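Local coordinates for RNA-directed RNA polymerase (Infectious pancreatic necrosis virus, PDB 3ZED), which copies viral RNA as an RNA-dependent RNA polymerase and is probably found both free and covalently attached to the genomic RNA, at residues N346-F358 / D381-L393. Sequence-based numbering, arbitrary orientation.
Sequences NITNTQTPSLYGF and DLVMIYADNIYIL
S354 and I385 form a single beta bridge, held by hydrogen bonds between I385 and the residues either side of S354. I385 N donates to P353 O (2.9 Å), approaching from above that carbonyl's plane, and L355 N donates to I385 O (2.8 Å, N-H...O angle 139°). P353 O also receives a CA-H...O contact from M384 CA at 3.1 Å, so one carbonyl meets two neighbouring residues of the strand.

Apolar contacts centre on L355. Its CD1 reaches M384 CB (3.8 Å) and approaches the CD2-CE2 side of the Y391 ring obliquely, while its CB packs on Y386 CD2. M384, extended beyond CG, is crossed at about a right angle by I347, with I347 CD1 3.8 Å from M384 CG. Farther along, P353 CB lies 3.9 Å from V383 CG1.

The Y386 ring turns its edge to the L355-F358 type II turn, with CD2 3.4 Å from L355 O. G357 N donates to a water that lies 2.7 Å from Y386 OH.

Within the polymerase palm, the loop between helices 326-340 and 364-377 thus bridges to hairpin 382-386/389-394 at 382-386, an edge strand of a four-stranded antiparallel sheet. Helix 364-377 packs against I347 and L382, while helix 476-493 touches S354 and I385.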
loop_
_atom_site.group_PDB
_atom_site.type_symbol
_atom_site.label_atom_id
_atom_site.label_comp_id
_atom_site.label_asym_id
_atom_site.label_seq_id
_atom_site.Cartn_x
_atom_site.Cartn_y
_atom_site.Cartn_z
ATOM N N ASN B 346 10.624 -10.595 7.088
ATOM C CA ASN B 346 11.181 -10.451 5.746
ATOM C C ASN B 346 12.494 -11.214 5.644
ATOM O O ASN B 346 12.964 -11.761 6.636
ATOM C CB ASN B 346 11.344 -8.963 5.350
ATOM C CG ASN B 346 12.240 -8.187 6.262
ATOM O OD1 ASN B 346 13.444 -8.420 6.332
ATOM N ND2 ASN B 346 11.669 -7.267 7.001
ATOM N N ILE B 347 13.079 -11.245 4.443
ATOM C CA ILE B 347 14.300 -11.982 4.118
ATOM C C ILE B 347 15.515 -11.580 5.011
ATOM O O ILE B 347 16.421 -12.385 5.167
ATOM C CB ILE B 347 14.607 -11.835 2.598
ATOM C CG1 ILE B 347 15.526 -12.961 2.066
ATOM C CG2 ILE B 347 15.065 -10.424 2.213
ATOM C CD1 ILE B 347 15.460 -13.192 0.536
ATOM N N THR B 348 15.526 -10.381 5.606
ATOM C CA THR B 348 16.668 -9.952 6.413
ATOM C C THR B 348 16.579 -10.492 7.854
ATOM O O THR B 348 17.602 -10.516 8.537
ATOM C CB THR B 348 16.845 -8.414 6.391
ATOM O OG1 THR B 348 15.816 -7.777 7.161
ATOM C CG2 THR B 348 16.898 -7.844 4.980
ATOM N N ASN B 349 15.391 -10.945 8.308
ATOM C CA ASN B 349 15.226 -11.454 9.681
ATOM C C ASN B 349 14.538 -12.831 9.729
ATOM O O ASN B 349 14.344 -13.370 10.813
ATOM C CB ASN B 349 14.436 -10.445 10.545
ATOM C CG ASN B 349 13.023 -10.134 10.077
ATOM O OD1 ASN B 349 12.266 -10.987 9.606
ATOM N ND2 ASN B 349 12.598 -8.911 10.286
ATOM N N THR B 350 14.121 -13.370 8.574
ATOM C CA THR B 350 13.391 -14.649 8.489
ATOM C C THR B 350 13.745 -15.335 7.184
ATOM O O THR B 350 14.047 -14.654 6.210
ATOM C CB THR B 350 11.853 -14.374 8.591
ATOM O OG1 THR B 350 11.568 -13.608 9.775
ATOM C CG2 THR B 350 10.989 -15.646 8.562
ATOM N N GLN B 351 13.667 -16.672 7.137
ATOM C CA GLN B 351 13.922 -17.427 5.915
ATOM C C GLN B 351 12.645 -17.418 5.061
ATOM O O GLN B 351 11.877 -18.376 5.058
ATOM C CB GLN B 351 14.423 -18.839 6.242
ATOM C CG GLN B 351 15.849 -18.795 6.767
ATOM C CD GLN B 351 16.390 -20.133 7.151
ATOM O OE1 GLN B 351 16.525 -21.044 6.326
ATOM N NE2 GLN B 351 16.797 -20.245 8.402
ATOM N N THR B 352 12.402 -16.280 4.385
ATOM C CA THR B 352 11.243 -16.024 3.518
ATOM C C THR B 352 11.646 -15.158 2.321
ATOM O O THR B 352 12.446 -14.254 2.525
ATOM C CB THR B 352 10.095 -15.318 4.320
ATOM O OG1 THR B 352 9.066 -14.914 3.418
ATOM C CG2 THR B 352 10.556 -14.064 5.064
ATOM N N PRO B 353 11.028 -15.299 1.122
ATOM C CA PRO B 353 11.326 -14.340 0.029
ATOM C C PRO B 353 10.707 -12.946 0.270
ATOM O O PRO B 353 11.014 -12.011 -0.465
ATOM C CB PRO B 353 10.671 -14.993 -1.212
ATOM C CG PRO B 353 9.596 -15.847 -0.671
ATOM C CD PRO B 353 10.064 -16.336 0.683
ATOM N N SER B 354 9.816 -12.805 1.257
ATOM C CA SER B 354 9.119 -11.541 1.541
ATOM C C SER B 354 10.053 -10.389 1.895
ATOM O O SER B 354 11.084 -10.609 2.532
ATOM C CB SER B 354 8.124 -11.713 2.679
ATOM O OG SER B 354 7.344 -10.542 2.860
ATOM N N LEU B 355 9.676 -9.163 1.470
ATOM C CA LEU B 355 10.395 -7.933 1.795
ATOM C C LEU B 355 9.531 -7.030 2.710
ATOM O O LEU B 355 9.900 -5.884 2.942
ATOM C CB LEU B 355 10.790 -7.167 0.507
ATOM C CG LEU B 355 12.006 -7.684 -0.280
ATOM C CD1 LEU B 355 12.005 -7.141 -1.693
ATOM C CD2 LEU B 355 13.315 -7.365 0.426
ATOM N N TYR B 356 8.377 -7.541 3.229
ATOM C CA TYR B 356 7.486 -6.746 4.079
ATOM C C TYR B 356 8.222 -6.155 5.298
ATOM O O TYR B 356 8.872 -6.872 6.057
ATOM C CB TYR B 356 6.258 -7.558 4.541
ATOM C CG TYR B 356 5.311 -6.725 5.385
ATOM C CD1 TYR B 356 4.556 -5.702 4.819
ATOM C CD2 TYR B 356 5.250 -6.885 6.765
ATOM C CE1 TYR B 356 3.713 -4.908 5.596
ATOM C CE2 TYR B 356 4.406 -6.100 7.552
ATOM C CZ TYR B 356 3.632 -5.117 6.961
ATOM O OH TYR B 356 2.794 -4.331 7.723
ATOM N N GLY B 357 8.087 -4.842 5.464
ATOM C CA GLY B 357 8.700 -4.095 6.558
ATOM C C GLY B 357 10.197 -3.873 6.389
ATOM O O GLY B 357 10.852 -3.427 7.332
ATOM N N PHE B 358 10.752 -4.149 5.174
ATOM C CA PHE B 358 12.188 -3.969 4.932
ATOM C C PHE B 358 12.590 -2.506 4.958
ATOM O O PHE B 358 11.897 -1.661 4.408
ATOM C CB PHE B 358 12.621 -4.582 3.589
ATOM C CG PHE B 358 14.019 -4.212 3.111
ATOM C CD1 PHE B 358 15.138 -4.831 3.643
ATOM C CD2 PHE B 358 14.205 -3.258 2.115
ATOM C CE1 PHE B 358 16.413 -4.497 3.198
ATOM C CE2 PHE B 358 15.482 -2.930 1.663
ATOM C CZ PHE B 358 16.575 -3.574 2.182
ATOM N N ASP B 381 19.513 -19.862 -6.951
ATOM C CA ASP B 381 18.585 -18.857 -7.452
ATOM C C ASP B 381 17.957 -18.166 -6.265
ATOM O O ASP B 381 17.933 -18.720 -5.174
ATOM C CB ASP B 381 17.515 -19.486 -8.374
ATOM C CG ASP B 381 18.053 -20.088 -9.666
ATOM O OD1 ASP B 381 19.047 -19.558 -10.204
ATOM O OD2 ASP B 381 17.469 -21.082 -10.144
ATOM N N LEU B 382 17.468 -16.959 -6.459
ATOM C CA LEU B 382 16.882 -16.189 -5.365
ATOM C C LEU B 382 15.658 -15.421 -5.852
ATOM O O LEU B 382 15.654 -14.899 -6.975
ATOM C CB LEU B 382 17.966 -15.217 -4.840
ATOM C CG LEU B 382 17.776 -14.508 -3.506
ATOM C CD1 LEU B 382 17.714 -15.511 -2.326
ATOM C CD2 LEU B 382 18.935 -13.553 -3.277
ATOM N N VAL B 383 14.623 -15.365 -5.009
ATOM C CA VAL B 383 13.419 -14.613 -5.297
ATOM C C VAL B 383 13.061 -13.772 -4.072
ATOM O O VAL B 383 13.231 -14.209 -2.938
ATOM C CB VAL B 383 12.224 -15.476 -5.825
ATOM C CG1 VAL B 383 11.620 -16.382 -4.746
ATOM C CG2 VAL B 383 11.149 -14.593 -6.463
ATOM N N MET B 384 12.618 -12.538 -4.317
ATOM C CA MET B 384 12.177 -11.592 -3.285
ATOM C C MET B 384 10.887 -10.969 -3.740
ATOM O O MET B 384 10.729 -10.699 -4.940
ATOM C CB MET B 384 13.230 -10.518 -2.978
ATOM C CG MET B 384 14.532 -11.083 -2.467
ATOM S SD MET B 384 15.585 -9.738 -1.972
ATOM C CE MET B 384 17.167 -10.514 -1.980
ATOM N N ILE B 385 9.945 -10.764 -2.801
ATOM C CA ILE B 385 8.611 -10.228 -3.132
ATOM C C ILE B 385 8.221 -9.102 -2.216
ATOM O O ILE B 385 8.331 -9.215 -1.005
ATOM C CB ILE B 385 7.514 -11.347 -3.124
ATOM C CG1 ILE B 385 7.897 -12.539 -4.040
ATOM C CG2 ILE B 385 6.123 -10.804 -3.497
ATOM C CD1 ILE B 385 7.172 -13.860 -3.692
ATOM N N TYR B 386 7.678 -8.044 -2.807
ATOM C CA TYR B 386 7.125 -6.905 -2.101
ATOM C C TYR B 386 5.922 -6.384 -2.873
ATOM O O TYR B 386 6.116 -5.628 -3.828
ATOM C CB TYR B 386 8.169 -5.791 -1.896
ATOM C CG TYR B 386 7.668 -4.717 -0.948
ATOM C CD1 TYR B 386 6.938 -3.627 -1.416
ATOM C CD2 TYR B 386 7.906 -4.802 0.417
ATOM C CE1 TYR B 386 6.437 -2.659 -0.544
ATOM C CE2 TYR B 386 7.434 -3.828 1.295
ATOM C CZ TYR B 386 6.691 -2.762 0.811
ATOM O OH TYR B 386 6.206 -1.801 1.655
ATOM N N ALA B 387 4.680 -6.759 -2.459
ATOM C CA ALA B 387 3.453 -6.314 -3.148
ATOM C C ALA B 387 3.576 -6.606 -4.670
ATOM O O ALA B 387 3.856 -7.753 -5.023
ATOM C CB ALA B 387 3.186 -4.822 -2.870
ATOM N N ASP B 388 3.469 -5.587 -5.553
ATOM C CA ASP B 388 3.585 -5.744 -7.017
ATOM C C ASP B 388 5.053 -5.791 -7.522
ATOM O O ASP B 388 5.257 -5.804 -8.729
ATOM C CB ASP B 388 2.815 -4.626 -7.757
ATOM C CG ASP B 388 3.190 -3.207 -7.338
ATOM O OD1 ASP B 388 3.544 -3.003 -6.142
ATOM O OD2 ASP B 388 3.058 -2.288 -8.177
ATOM N N ASN B 389 6.061 -5.884 -6.619
ATOM C CA ASN B 389 7.467 -5.970 -7.026
ATOM C C ASN B 389 8.038 -7.371 -6.815
ATOM O O ASN B 389 7.989 -7.915 -5.702
ATOM C CB ASN B 389 8.350 -4.960 -6.253
ATOM C CG ASN B 389 7.878 -3.520 -6.261
ATOM O OD1 ASN B 389 7.522 -2.966 -5.232
ATOM N ND2 ASN B 389 7.847 -2.880 -7.414
ATOM N N ILE B 390 8.635 -7.930 -7.868
ATOM C CA ILE B 390 9.318 -9.228 -7.810
ATOM C C ILE B 390 10.780 -8.994 -8.161
ATOM O O ILE B 390 11.080 -8.248 -9.096
ATOM C CB ILE B 390 8.680 -10.301 -8.739
ATOM C CG1 ILE B 390 7.217 -10.567 -8.370
ATOM C CG2 ILE B 390 9.501 -11.608 -8.795
ATOM C CD1 ILE B 390 6.355 -11.153 -9.562
ATOM N N TYR B 391 11.685 -9.630 -7.406
ATOM C CA TYR B 391 13.117 -9.592 -7.678
ATOM C C TYR B 391 13.581 -11.007 -7.844
ATOM O O TYR B 391 13.298 -11.836 -6.981
ATOM C CB TYR B 391 13.889 -8.874 -6.556
ATOM C CG TYR B 391 13.421 -7.447 -6.380
ATOM C CD1 TYR B 391 13.883 -6.430 -7.221
ATOM C CD2 TYR B 391 12.454 -7.121 -5.429
ATOM C CE1 TYR B 391 13.425 -5.122 -7.088
ATOM C CE2 TYR B 391 12.001 -5.810 -5.280
ATOM C CZ TYR B 391 12.483 -4.818 -6.118
ATOM O OH TYR B 391 12.027 -3.537 -5.977
ATOM N N ILE B 392 14.246 -11.299 -8.978
ATOM C CA ILE B 392 14.776 -12.621 -9.277
ATOM C C ILE B 392 16.274 -12.538 -9.568
ATOM O O ILE B 392 16.725 -11.749 -10.404
ATOM C CB ILE B 392 13.998 -13.331 -10.431
ATOM C CG1 ILE B 392 12.607 -13.790 -9.958
ATOM C CG2 ILE B 392 14.793 -14.522 -11.035
ATOM C CD1 ILE B 392 11.620 -14.134 -11.073
ATOM N N LEU B 393 17.027 -13.397 -8.885
ATOM C CA LEU B 393 18.450 -13.601 -9.106
ATOM C C LEU B 393 18.607 -14.988 -9.729
ATOM O O LEU B 393 18.354 -15.985 -9.064
ATOM C CB LEU B 393 19.236 -13.480 -7.781
ATOM C CG LEU B 393 20.786 -13.425 -7.829
ATOM C CD1 LEU B 393 21.341 -13.122 -6.463
ATOM C CD2 LEU B 393 21.405 -14.758 -8.249
HETATM O O HOH W 1 6.735 -2.579 4.212
#